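Local coordinates for molybdopterin-guanine dinucleotide biosynthesis adapter protein (Escherichia coli, PDB 1P9N) that binds GTP, hydrolyses it weakly, and may act as an adapter in making and using the molybdopterin guanine dinucleotide form of the molybdenum cofactor, at residues A[115-120]-A[149-154]; A[1-6]-A[97-102]; A[81-86]-A[103-108]; A[24-29]-A[159-164]. All blocks are in the same frame, centred on the assembly; numbering follows the deposited sequence.

How the contacts relate
Contact 2 is the core of the set: strands 4-7 and 99-103 pair side by side in the central parallel sheet, through backbone hydrogen bonds and aliphatic side chains. Contact 1 is also buried and reaches that sheet, but at the ends of strands 111-115 and 148-150, where an arginine lies against an isoleucine near the loop inferred to bind GTP. Contact 3 is partly buried and continues from contact 2, since Val102 packs on Leu85; leucine over a phenylalanine ring carries it. Contact 4, partly buried, is aliphatic between helices 15-28 and 154-168 with a salt bridge beside it. Its helix 154-168 covers Pro3 and Leu5 of contact 2. Contacts 3 and 4 lie on opposite sides of the chain's centre.

Contact 1 (A[115-120]-A[149-154]); sequences LFRDGA and LDINDV
Leu115 and Ile151 bring the two backbones closest, their CA atoms 7.5 Å apart; from there 115-120 runs into a type II turn at Arg117-Ala120, while 149-154 leaves its strand through a type I turn at Asp150-Asp153. Ile151 does most of the touching. With CG1 anti to its backbone N (chi1 -161°), its side chain extends toward the other segment, and CD1 ends 4.0 Å from Leu115 CD2, the two chains crossing at about a right angle. The same isoleucine lies against Arg117, whose chain bends at chi3. Ile151 CG2 sits over one face of the guanidinium, offset toward the rim and 3.6 Å above its plane. At the guanidinium edge comes the Asn152 amide, its plane turned 80° from that of the arginine. Arg117 also has a weak hydrogen bond from NH1 to the carbonyl O of Thr13, a residue inferred to bind GTP, so this packing lies close to the probable nucleotide-binding loop. Leu18 of helix 15-28 touches both Leu115 and Ile151. Strand 133-138 lies between strands 111-115 and 148-150 in the sheet, and backbone hydrogen bonds join Phe116 to Ala137 and Ile151 to Ser138.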
loop_
_atom_site.group_PDB
_atom_site.type_symbol
_atom_site.label_atom_id
_atom_site.label_comp_id
_atom_site.label_asym_id
_atom_site.label_seq_id
_atom_site.Cartn_x
_atom_site.Cartn_y
_atom_site.Cartn_z
ATOM N N LEU A 115 14.261 16.666 17.333
ATOM C CA LEU A 115 14.520 15.892 18.539
ATOM C C LEU A 115 15.968 16.049 18.960
ATOM O O LEU A 115 16.829 16.338 18.137
ATOM C CB LEU A 115 14.236 14.416 18.318
ATOM C CG LEU A 115 12.775 14.172 18.015
ATOM C CD1 LEU A 115 12.478 12.704 18.170
ATOM C CD2 LEU A 115 11.925 14.997 18.960
ATOM N N PHE A 116 16.238 15.879 20.245
ATOM C CA PHE A 116 17.596 15.989 20.730
ATOM C C PHE A 116 17.744 15.314 22.086
ATOM O O PHE A 116 16.804 15.279 22.882
ATOM C CB PHE A 116 18.027 17.461 20.815
ATOM C CG PHE A 116 19.415 17.641 21.352
ATOM C CD1 PHE A 116 19.648 17.645 22.724
ATOM C CD2 PHE A 116 20.501 17.685 20.493
ATOM C CE1 PHE A 116 20.951 17.678 23.238
ATOM C CE2 PHE A 116 21.805 17.717 20.991
ATOM C CZ PHE A 116 22.029 17.711 22.375
ATOM N N ARG A 117 18.928 14.755 22.321
ATOM C CA ARG A 117 19.252 14.082 23.566
ATOM C C ARG A 117 20.742 14.183 23.797
ATOM O O ARG A 117 21.541 13.602 23.064
ATOM C CB ARG A 117 18.843 12.617 23.521
ATOM C CG ARG A 117 17.354 12.408 23.353
ATOM C CD ARG A 117 17.033 10.940 23.185
ATOM N NE ARG A 117 16.315 10.383 24.328
ATOM C CZ ARG A 117 14.991 10.363 24.450
ATOM N NH1 ARG A 117 14.226 10.874 23.495
ATOM N NH2 ARG A 117 14.433 9.812 25.524
ATOM N N ASP A 118 21.101 14.948 24.820
ATOM C CA ASP A 118 22.487 15.150 25.196
ATOM C C ASP A 118 23.145 13.769 25.255
ATOM O O ASP A 118 22.530 12.803 25.690
ATOM C CB ASP A 118 22.535 15.832 26.567
ATOM C CG ASP A 118 23.821 16.596 26.802
ATOM O OD1 ASP A 118 24.082 17.580 26.074
ATOM O OD2 ASP A 118 24.572 16.216 27.724
ATOM N N GLY A 119 24.382 13.677 24.782
ATOM C CA GLY A 119 25.092 12.407 24.812
ATOM C C GLY A 119 24.951 11.479 23.611
ATOM O O GLY A 119 25.627 10.446 23.549
ATOM N N ALA A 120 24.083 11.826 22.662
ATOM C CA ALA A 120 23.877 11.003 21.474
ATOM C C ALA A 120 24.906 11.323 20.382
ATOM O O ALA A 120 24.595 11.273 19.194
ATOM C CB ALA A 120 22.458 11.202 20.941
ATOM N N LEU A 149 10.357 21.860 24.333
ATOM C CA LEU A 149 9.580 20.881 25.075
ATOM C C LEU A 149 10.432 19.755 25.638
ATOM O O LEU A 149 11.511 19.466 25.147
ATOM C CB LEU A 149 8.495 20.269 24.186
ATOM C CG LEU A 149 7.465 21.145 23.474
ATOM C CD1 LEU A 149 6.697 20.276 22.491
ATOM C CD2 LEU A 149 6.509 21.777 24.442
ATOM N N ASP A 150 9.922 19.107 26.674
ATOM C CA ASP A 150 10.629 18.006 27.304
ATOM C C ASP A 150 10.316 16.745 26.524
ATOM O O ASP A 150 9.163 16.315 26.435
ATOM C CB ASP A 150 10.181 17.869 28.760
ATOM C CG ASP A 150 10.832 16.709 29.467
ATOM O OD1 ASP A 150 12.075 16.634 29.495
ATOM O OD2 ASP A 150 10.098 15.869 30.010
ATOM N N ILE A 151 11.362 16.147 25.975
ATOM C CA ILE A 151 11.217 14.956 25.162
ATOM C C ILE A 151 10.711 13.738 25.904
ATOM O O ILE A 151 10.244 12.784 25.276
ATOM C CB ILE A 151 12.551 14.582 24.452
ATOM C CG1 ILE A 151 12.260 13.650 23.264
ATOM C CG2 ILE A 151 13.500 13.893 25.431
ATOM C CD1 ILE A 151 13.411 13.490 22.308
ATOM N N ASN A 152 10.799 13.737 27.228
ATOM C CA ASN A 152 10.310 12.563 27.928
ATOM C C ASN A 152 8.907 12.654 28.487
ATOM O O ASN A 152 8.419 11.706 29.105
ATOM C CB ASN A 152 11.296 12.121 28.995
ATOM C CG ASN A 152 12.464 11.372 28.392
ATOM O OD1 ASN A 152 13.542 11.930 28.206
ATOM N ND2 ASN A 152 12.242 10.103 28.051
ATOM N N ASP A 153 8.250 13.780 28.229
ATOM C CA ASP A 153 6.881 13.989 28.677
ATOM C C ASP A 153 5.945 13.892 27.456
ATOM O O ASP A 153 5.548 14.911 26.863
ATOM C CB ASP A 153 6.770 15.352 29.370
ATOM C CG ASP A 153 5.331 15.796 29.568
ATOM O OD1 ASP A 153 4.428 14.921 29.637
ATOM O OD2 ASP A 153 5.115 17.027 29.664
ATOM N N VAL A 154 5.595 12.654 27.091
ATOM C CA VAL A 154 4.752 12.416 25.925
ATOM C C VAL A 154 3.415 13.137 25.965
ATOM O O VAL A 154 3.067 13.858 25.028
ATOM C CB VAL A 154 4.493 10.914 25.706
ATOM C CG1 VAL A 154 3.720 10.712 24.406
ATOM C CG2 VAL A 154 5.803 10.160 25.655
#

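Contact 2 (A[1-6]-A[97-102])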
loop_
_atom_site.group_PDB
_atom_site.type_symbol
_atom_site.label_atom_id
_atom_site.label_comp_id
_atom_site.label_asym_id
_atom_site.label_seq_id
_atom_site.Cartn_x
_atom_site.Cartn_y
_atom_site.Cartn_z
HETATM N N MSE A 1 -8.699 21.007 6.473
HETATM C CA MSE A 1 -7.326 20.776 5.922
HETATM C C MSE A 1 -6.980 19.288 6.011
HETATM O O MSE A 1 -7.566 18.480 5.301
HETATM C CB MSE A 1 -6.298 21.609 6.709
HETATM C CG MSE A 1 -5.022 22.021 5.921
HETATM SE SE MSE A 1 -3.935 23.454 6.877
HETATM C CE MSE A 1 -2.361 22.356 7.429
ATOM N N ILE A 2 -6.033 18.960 6.891
ATOM C CA ILE A 2 -5.520 17.607 7.162
ATOM C C ILE A 2 -3.991 17.706 7.198
ATOM O O ILE A 2 -3.295 17.137 6.377
ATOM C CB ILE A 2 -5.931 16.583 6.100
ATOM C CG1 ILE A 2 -5.418 15.206 6.515
ATOM C CG2 ILE A 2 -5.389 16.986 4.715
ATOM C CD1 ILE A 2 -6.040 14.686 7.759
ATOM N N PRO A 3 -3.458 18.422 8.194
ATOM C CA PRO A 3 -2.044 18.693 8.455
ATOM C C PRO A 3 -1.035 17.568 8.341
ATOM O O PRO A 3 -1.340 16.397 8.563
ATOM C CB PRO A 3 -2.073 19.257 9.869
ATOM C CG PRO A 3 -3.196 18.459 10.498
ATOM C CD PRO A 3 -4.240 18.622 9.432
ATOM N N LEU A 4 0.189 17.972 8.012
ATOM C CA LEU A 4 1.342 17.079 7.882
ATOM C C LEU A 4 2.370 17.632 8.854
ATOM O O LEU A 4 2.741 18.804 8.767
ATOM C CB LEU A 4 1.918 17.111 6.448
ATOM C CG LEU A 4 1.290 16.224 5.367
ATOM C CD1 LEU A 4 1.819 16.599 4.013
ATOM C CD2 LEU A 4 1.617 14.785 5.637
ATOM N N LEU A 5 2.824 16.800 9.777
ATOM C CA LEU A 5 3.800 17.234 10.755
ATOM C C LEU A 5 4.920 16.220 10.787
ATOM O O LEU A 5 4.671 15.029 10.917
ATOM C CB LEU A 5 3.128 17.327 12.132
ATOM C CG LEU A 5 3.793 17.783 13.447
ATOM C CD1 LEU A 5 2.741 17.649 14.544
ATOM C CD2 LEU A 5 4.989 16.936 13.819
ATOM N N ALA A 6 6.152 16.703 10.693
ATOM C CA ALA A 6 7.320 15.838 10.700
ATOM C C ALA A 6 8.169 15.854 11.974
ATOM O O ALA A 6 8.146 16.820 12.758
ATOM C CB ALA A 6 8.193 16.188 9.525
ATOM N N LEU A 97 -8.699 10.238 8.878
ATOM C CA LEU A 97 -7.441 10.769 9.397
ATOM C C LEU A 97 -7.545 12.283 9.650
ATOM O O LEU A 97 -8.169 13.006 8.863
ATOM C CB LEU A 97 -6.309 10.493 8.405
ATOM C CG LEU A 97 -5.990 9.037 8.032
ATOM C CD1 LEU A 97 -4.945 9.020 6.928
ATOM C CD2 LEU A 97 -5.491 8.270 9.249
ATOM N N ASP A 98 -6.932 12.754 10.742
ATOM C CA ASP A 98 -6.956 14.176 11.101
ATOM C C ASP A 98 -5.534 14.752 11.095
ATOM O O ASP A 98 -5.332 15.965 10.978
ATOM C CB ASP A 98 -7.550 14.343 12.499
ATOM C CG ASP A 98 -8.645 13.331 12.794
ATOM O OD1 ASP A 98 -9.788 13.551 12.331
ATOM O OD2 ASP A 98 -8.356 12.316 13.475
ATOM N N LEU A 99 -4.553 13.863 11.215
ATOM C CA LEU A 99 -3.153 14.266 11.252
ATOM C C LEU A 99 -2.249 13.216 10.581
ATOM O O LEU A 99 -2.474 12.011 10.726
ATOM C CB LEU A 99 -2.747 14.473 12.722
ATOM C CG LEU A 99 -1.374 14.941 13.204
ATOM C CD1 LEU A 99 -0.392 13.802 13.146
ATOM C CD2 LEU A 99 -0.915 16.135 12.385
ATOM N N ILE A 100 -1.249 13.664 9.826
ATOM C CA ILE A 100 -0.336 12.720 9.201
ATOM C C ILE A 100 1.067 13.024 9.677
ATOM O O ILE A 100 1.589 14.112 9.458
ATOM C CB ILE A 100 -0.334 12.775 7.631
ATOM C CG1 ILE A 100 -1.741 12.567 7.061
ATOM C CG2 ILE A 100 0.553 11.655 7.079
ATOM C CD1 ILE A 100 -1.854 12.974 5.615
ATOM N N LEU A 101 1.667 12.051 10.341
ATOM C CA LEU A 101 3.009 12.193 10.848
ATOM C C LEU A 101 3.993 11.763 9.771
ATOM O O LEU A 101 3.848 10.693 9.174
ATOM C CB LEU A 101 3.184 11.320 12.084
ATOM C CG LEU A 101 2.390 11.653 13.344
ATOM C CD1 LEU A 101 2.727 10.603 14.363
ATOM C CD2 LEU A 101 2.727 13.047 13.880
ATOM N N VAL A 102 5.000 12.596 9.534
ATOM C CA VAL A 102 6.020 12.345 8.520
ATOM C C VAL A 102 7.368 12.089 9.199
ATOM O O VAL A 102 7.861 12.931 9.939
ATOM C CB VAL A 102 6.111 13.565 7.581
ATOM C CG1 VAL A 102 7.023 13.268 6.417
ATOM C CG2 VAL A 102 4.718 13.935 7.089
#
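Leu4, Leu5 and Ala6 run parallel to Ile100, Leu101 and Val102, and this is the tight part of the contact. Three backbone hydrogen bonds join the strands: Ile100 N to Pro3 O at 3.0 Å, Leu5 N to Ile100 O at 3.0 Å, and Val102 N to Leu5 O at 2.8 Å. On one face Leu4 lies alongside Ile100, pointing the same way. Its CG is anti to the carbonyl carbon (chi1 -84°), which lays CD2 against Ile100 CB (3.4 Å) and Val102 CG2 (3.5 Å). Leu5 and Leu101 project from the opposite face, where Val161 and Trp164 of helix 154-168 cover the Leu5 side chain. Pro3 is the last of the packed part, its ring meeting Leu99 at about a right angle, CG to CD2 3.8 Å. The looser side is at partly exposed Ile2 and Asp98, where regular pairing has ended; Ile2 reaches with CD1 toward the backbone of Leu97 and Asp98. Asp98, predicted to be part of the GTP site, points its side chain away from 1-6, and its carboxylate forms a salt bridge with Arg32. Strand 4-7, next to 99-103 in the parallel sheet and leading into the nucleotide-binding loop, fits the P-loop NTPase fold of this family.

Contact 3 (A[81-86]-A[103-108])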
loop_
_atom_site.group_PDB
_atom_site.type_symbol
_atom_site.label_atom_id
_atom_site.label_comp_id
_atom_site.label_asym_id
_atom_site.label_seq_id
_atom_site.Cartn_x
_atom_site.Cartn_y
_atom_site.Cartn_z
ATOM N N GLU A 81 12.380 6.701 -7.373
ATOM C CA GLU A 81 11.882 6.305 -6.069
ATOM C C GLU A 81 10.987 7.467 -5.650
ATOM O O GLU A 81 11.289 8.628 -5.958
ATOM C CB GLU A 81 13.021 6.066 -5.065
ATOM C CG GLU A 81 13.690 7.285 -4.470
ATOM C CD GLU A 81 14.371 6.966 -3.142
ATOM O OE1 GLU A 81 15.189 7.776 -2.670
ATOM O OE2 GLU A 81 14.080 5.905 -2.557
ATOM N N GLU A 82 9.873 7.154 -4.988
ATOM C CA GLU A 82 8.920 8.176 -4.557
ATOM C C GLU A 82 9.393 8.995 -3.366
ATOM O O GLU A 82 9.605 8.466 -2.279
ATOM C CB GLU A 82 7.571 7.539 -4.228
ATOM C CG GLU A 82 6.473 7.926 -5.176
ATOM C CD GLU A 82 6.393 9.422 -5.361
ATOM O OE1 GLU A 82 7.114 10.158 -4.658
ATOM O OE2 GLU A 82 5.610 9.871 -6.212
ATOM N N LEU A 83 9.549 10.295 -3.574
ATOM C CA LEU A 83 9.999 11.171 -2.508
ATOM C C LEU A 83 9.145 12.405 -2.404
ATOM O O LEU A 83 9.544 13.391 -1.799
ATOM C CB LEU A 83 11.435 11.598 -2.738
ATOM C CG LEU A 83 12.421 10.452 -2.701
ATOM C CD1 LEU A 83 13.678 10.829 -3.471
ATOM C CD2 LEU A 83 12.711 10.119 -1.258
ATOM N N ASP A 84 7.978 12.364 -3.018
ATOM C CA ASP A 84 7.075 13.492 -2.942
ATOM C C ASP A 84 6.097 13.228 -1.777
ATOM O O ASP A 84 5.151 12.440 -1.924
ATOM C CB ASP A 84 6.331 13.628 -4.270
ATOM C CG ASP A 84 5.341 14.765 -4.269
ATOM O OD1 ASP A 84 4.935 15.204 -5.363
ATOM O OD2 ASP A 84 4.952 15.222 -3.178
ATOM N N LEU A 85 6.315 13.868 -0.623
ATOM C CA LEU A 85 5.420 13.645 0.510
ATOM C C LEU A 85 3.993 13.993 0.111
ATOM O O LEU A 85 3.062 13.258 0.424
ATOM C CB LEU A 85 5.835 14.469 1.737
ATOM C CG LEU A 85 7.192 14.225 2.409
ATOM C CD1 LEU A 85 7.249 15.042 3.666
ATOM C CD2 LEU A 85 7.390 12.773 2.761
ATOM N N GLN A 86 3.817 15.102 -0.591
ATOM C CA GLN A 86 2.481 15.483 -1.021
ATOM C C GLN A 86 1.775 14.373 -1.795
ATOM O O GLN A 86 0.551 14.242 -1.729
ATOM C CB GLN A 86 2.538 16.706 -1.905
ATOM C CG GLN A 86 1.407 17.622 -1.629
ATOM C CD GLN A 86 1.480 18.137 -0.214
ATOM O OE1 GLN A 86 0.542 18.766 0.286
ATOM N NE2 GLN A 86 2.608 17.877 0.448
ATOM N N GLU A 103 7.960 10.926 8.947
ATOM C CA GLU A 103 9.232 10.547 9.567
ATOM C C GLU A 103 10.154 9.799 8.631
ATOM O O GLU A 103 9.710 8.945 7.864
ATOM C CB GLU A 103 8.974 9.648 10.783
ATOM C CG GLU A 103 10.075 8.608 11.068
ATOM C CD GLU A 103 9.544 7.364 11.784
ATOM O OE1 GLU A 103 8.407 6.952 11.474
ATOM O OE2 GLU A 103 10.255 6.781 12.634
ATOM N N GLY A 104 11.443 10.109 8.711
ATOM C CA GLY A 104 12.414 9.406 7.895
ATOM C C GLY A 104 12.879 10.036 6.595
ATOM O O GLY A 104 13.760 9.511 5.933
ATOM N N PHE A 105 12.291 11.159 6.218
ATOM C CA PHE A 105 12.681 11.805 4.985
ATOM C C PHE A 105 13.653 12.929 5.243
ATOM O O PHE A 105 13.244 14.021 5.651
ATOM C CB PHE A 105 11.476 12.380 4.262
ATOM C CG PHE A 105 10.557 11.339 3.720
ATOM C CD1 PHE A 105 9.903 10.467 4.579
ATOM C CD2 PHE A 105 10.337 11.231 2.353
ATOM C CE1 PHE A 105 9.042 9.512 4.083
ATOM C CE2 PHE A 105 9.477 10.275 1.848
ATOM C CZ PHE A 105 8.826 9.414 2.716
ATOM N N LYS A 106 14.942 12.703 5.000
ATOM C CA LYS A 106 15.931 13.768 5.208
ATOM C C LYS A 106 15.668 14.873 4.211
ATOM O O LYS A 106 15.188 14.637 3.115
ATOM C CB LYS A 106 17.349 13.224 5.005
ATOM C CG LYS A 106 18.272 13.299 6.248
ATOM C CD LYS A 106 19.674 12.735 5.929
ATOM C CE LYS A 106 20.728 13.039 7.000
ATOM N NZ LYS A 106 22.034 12.460 6.566
ATOM N N HIS A 107 15.956 16.089 4.620
ATOM C CA HIS A 107 15.786 17.218 3.751
ATOM C C HIS A 107 14.439 17.311 3.085
ATOM O O HIS A 107 14.246 16.844 1.984
ATOM C CB HIS A 107 16.893 17.206 2.715
ATOM C CG HIS A 107 17.898 18.284 2.926
ATOM N ND1 HIS A 107 19.251 18.090 2.762
ATOM C CD2 HIS A 107 17.741 19.571 3.319
ATOM C CE1 HIS A 107 19.886 19.213 3.052
ATOM N NE2 HIS A 107 18.992 20.125 3.392
ATOM N N GLU A 108 13.509 17.941 3.779
ATOM C CA GLU A 108 12.153 18.139 3.293
ATOM C C GLU A 108 11.749 19.470 3.898
ATOM O O GLU A 108 12.479 20.001 4.727
ATOM C CB GLU A 108 11.247 17.036 3.817
ATOM C CG GLU A 108 10.045 16.796 2.933
ATOM C CD GLU A 108 10.411 16.097 1.637
ATOM O OE1 GLU A 108 9.672 16.282 0.639
ATOM O OE2 GLU A 108 11.430 15.360 1.637
#
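Leu85 meets Phe105 and Glu108 with its two methyl branches, one for each, and so packs the start of helix 85-90 on the loop that follows strand 99-103. CD2 stands over the Phe105 ring, 3.4 Å from the centroid and 13° off the ring normal, a CH-pi contact in which the methyl lies over the face, near its centre. CD1 goes the other way and touches Glu108 CG at 3.4 Å. The glutamate approaches from the opposite direction: CG is anti to its backbone N (chi1 -155°), and a bend at chi2 folds the carboxylate back beside the leucine, with OE1 3.7 Å from Leu85 CG. Leu83 adds a more distant touch, its CD2 lying 4.5 Å from Phe105 CD2 and oblique to the ring.

The next shell surrounds and helps to place these groups. Asp84 holds the N-cap position just ahead of Leu85, its OD2 accepting a weak hydrogen bond from Phe87 N. Asp84 N in turn is held by Glu82 OE1 at 2.9 Å in an almost straight bond of 173°. On the other segment, Gly104, at positive phi, turns the chain just before Phe105. The Phe105 ring packs edge-to-face with His38 and also touches Leu88, while Ala66 of the second subunit packs on it.

Across the contact itself the grip is therefore apolar, methyl on ring and methyl on aliphatic stem, and the cohesion comes from the packing of Leu85. The carboxylates of Asp84 and Glu108 are 6.2 Å apart from OD2 to OE1, and their like charges would probably add nothing attractive.

Contact 4 (A[24-29]-A[159-164])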
loop_
_atom_site.group_PDB
_atom_site.type_symbol
_atom_site.label_atom_id
_atom_site.label_comp_id
_atom_site.label_asym_id
_atom_site.label_seq_id
_atom_site.Cartn_x
_atom_site.Cartn_y
_atom_site.Cartn_z
ATOM N N PRO A 24 -0.363 6.548 20.554
ATOM C CA PRO A 24 -1.458 6.240 21.490
ATOM C C PRO A 24 -2.007 7.519 22.112
ATOM O O PRO A 24 -3.217 7.750 22.142
ATOM C CB PRO A 24 -0.789 5.349 22.531
ATOM C CG PRO A 24 0.345 4.714 21.769
ATOM C CD PRO A 24 0.878 5.869 20.956
ATOM N N ALA A 25 -1.093 8.347 22.598
ATOM C CA ALA A 25 -1.464 9.605 23.203
ATOM C C ALA A 25 -2.384 10.366 22.276
ATOM O O ALA A 25 -3.465 10.771 22.673
ATOM C CB ALA A 25 -0.236 10.419 23.493
ATOM N N LEU A 26 -1.971 10.559 21.031
ATOM C CA LEU A 26 -2.809 11.299 20.093
ATOM C C LEU A 26 -4.162 10.630 19.933
ATOM O O LEU A 26 -5.174 11.296 19.739
ATOM C CB LEU A 26 -2.101 11.442 18.737
ATOM C CG LEU A 26 -0.938 12.438 18.813
ATOM C CD1 LEU A 26 -0.241 12.560 17.478
ATOM C CD2 LEU A 26 -1.473 13.792 19.239
ATOM N N CYS A 27 -4.178 9.311 20.046
ATOM C CA CYS A 27 -5.420 8.575 19.904
ATOM C C CYS A 27 -6.333 8.862 21.069
ATOM O O CYS A 27 -7.529 9.097 20.888
ATOM C CB CYS A 27 -5.138 7.078 19.799
ATOM S SG CYS A 27 -4.243 6.645 18.257
ATOM N N ALA A 28 -5.751 8.858 22.265
ATOM C CA ALA A 28 -6.492 9.139 23.493
ATOM C C ALA A 28 -7.195 10.489 23.394
ATOM O O ALA A 28 -8.326 10.624 23.864
ATOM C CB ALA A 28 -5.553 9.125 24.690
ATOM N N ARG A 29 -6.538 11.484 22.793
ATOM C CA ARG A 29 -7.152 12.803 22.636
ATOM C C ARG A 29 -8.153 12.879 21.485
ATOM O O ARG A 29 -8.624 13.968 21.140
ATOM C CB ARG A 29 -6.106 13.884 22.414
ATOM C CG ARG A 29 -5.285 14.218 23.615
ATOM C CD ARG A 29 -4.164 13.228 23.801
ATOM N NE ARG A 29 -3.367 13.513 24.994
ATOM C CZ ARG A 29 -2.975 14.732 25.350
ATOM N NH1 ARG A 29 -3.319 15.776 24.603
ATOM N NH2 ARG A 29 -2.226 14.906 26.440
ATOM N N ASP A 159 -0.170 17.268 23.815
ATOM C CA ASP A 159 -0.956 18.480 23.989
ATOM C C ASP A 159 -0.495 19.557 23.037
ATOM O O ASP A 159 -1.314 20.211 22.380
ATOM C CB ASP A 159 -0.851 18.974 25.427
ATOM C CG ASP A 159 -1.403 17.969 26.429
ATOM O OD1 ASP A 159 -2.543 17.499 26.236
ATOM O OD2 ASP A 159 -0.707 17.648 27.415
ATOM N N PHE A 160 0.822 19.730 22.961
ATOM C CA PHE A 160 1.407 20.727 22.080
ATOM C C PHE A 160 0.950 20.469 20.657
ATOM O O PHE A 160 0.465 21.378 19.989
ATOM C CB PHE A 160 2.922 20.659 22.149
ATOM C CG PHE A 160 3.612 21.644 21.252
ATOM C CD1 PHE A 160 3.775 22.969 21.645
ATOM C CD2 PHE A 160 4.102 21.247 19.997
ATOM C CE1 PHE A 160 4.418 23.888 20.805
ATOM C CE2 PHE A 160 4.740 22.162 19.161
ATOM C CZ PHE A 160 4.900 23.482 19.564
ATOM N N VAL A 161 1.104 19.234 20.187
ATOM C CA VAL A 161 0.692 18.894 18.825
ATOM C C VAL A 161 -0.743 19.338 18.602
ATOM O O VAL A 161 -1.031 20.184 17.753
ATOM C CB VAL A 161 0.769 17.378 18.579
ATOM C CG1 VAL A 161 0.027 17.017 17.319
ATOM C CG2 VAL A 161 2.201 16.950 18.463
ATOM N N VAL A 162 -1.632 18.750 19.394
ATOM C CA VAL A 162 -3.055 19.023 19.345
ATOM C C VAL A 162 -3.343 20.521 19.255
ATOM O O VAL A 162 -4.166 20.949 18.442
ATOM C CB VAL A 162 -3.750 18.400 20.588
ATOM C CG1 VAL A 162 -5.218 18.758 20.622
ATOM C CG2 VAL A 162 -3.589 16.878 20.561
ATOM N N GLU A 163 -2.665 21.312 20.085
ATOM C CA GLU A 163 -2.843 22.764 20.076
ATOM C C GLU A 163 -2.367 23.291 18.736
ATOM O O GLU A 163 -3.054 24.081 18.074
ATOM C CB GLU A 163 -2.003 23.429 21.164
ATOM C CG GLU A 163 -2.407 23.133 22.602
ATOM C CD GLU A 163 -1.536 23.893 23.600
ATOM O OE1 GLU A 163 -1.359 25.121 23.406
ATOM O OE2 GLU A 163 -1.036 23.268 24.569
ATOM N N TRP A 164 -1.169 22.854 18.352
ATOM C CA TRP A 164 -0.581 23.268 17.090
ATOM C C TRP A 164 -1.573 23.045 15.975
ATOM O O TRP A 164 -1.761 23.907 15.121
ATOM C CB TRP A 164 0.669 22.470 16.770
ATOM C CG TRP A 164 1.170 22.787 15.385
ATOM C CD1 TRP A 164 1.789 23.936 14.981
ATOM C CD2 TRP A 164 1.032 21.974 14.214
ATOM N NE1 TRP A 164 2.041 23.889 13.634
ATOM C CE2 TRP A 164 1.587 22.697 13.137
ATOM C CE3 TRP A 164 0.491 20.703 13.971
ATOM C CZ2 TRP A 164 1.619 22.193 11.830
ATOM C CZ3 TRP A 164 0.519 20.197 12.677
ATOM C CH2 TRP A 164 1.084 20.943 11.617
#
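Arg29 reaches Asp159 because its chain starts with CG beside the backbone N (chi1 -71°) and then bends at chi2 (82°), carrying the guanidinium across to the neighbouring helix. The two groups form a salt bridge in which one oxygen takes both terminal nitrogens: Asp159 OD1 is 2.6 Å from Arg29 NH2 and also accepts from Arg29 NH1, though the modelled length of that second bond is doubtful. OD1 lies near the guanidinium plane, at the edge, but NH2 comes to it from above the carboxylate, and the two planes are turned 45° from each other. A second carboxylate also engages the arginine, since NH2 forms a salt bridge with Glu155 one turn earlier on the same helix. Deeper in, the contact is aliphatic. Leu26 CD2 sits 4.0 Å from Val161 CG1 and equally far from Val162 CG2, crossing the first side chain at about a right angle and sliding past the second in the opposite direction. Ile31 touches both Leu26 and Val162. Leu26 and Ala25 of helix 15-28 thus pack on helix 154-168, Ala25 meeting Val154 and Ala158, with Arg29 just past the helix end adding the salt bridge, while Val161 and Trp164 rest on Leu5 of strand 4-7 and Phe160 on strand 133-138.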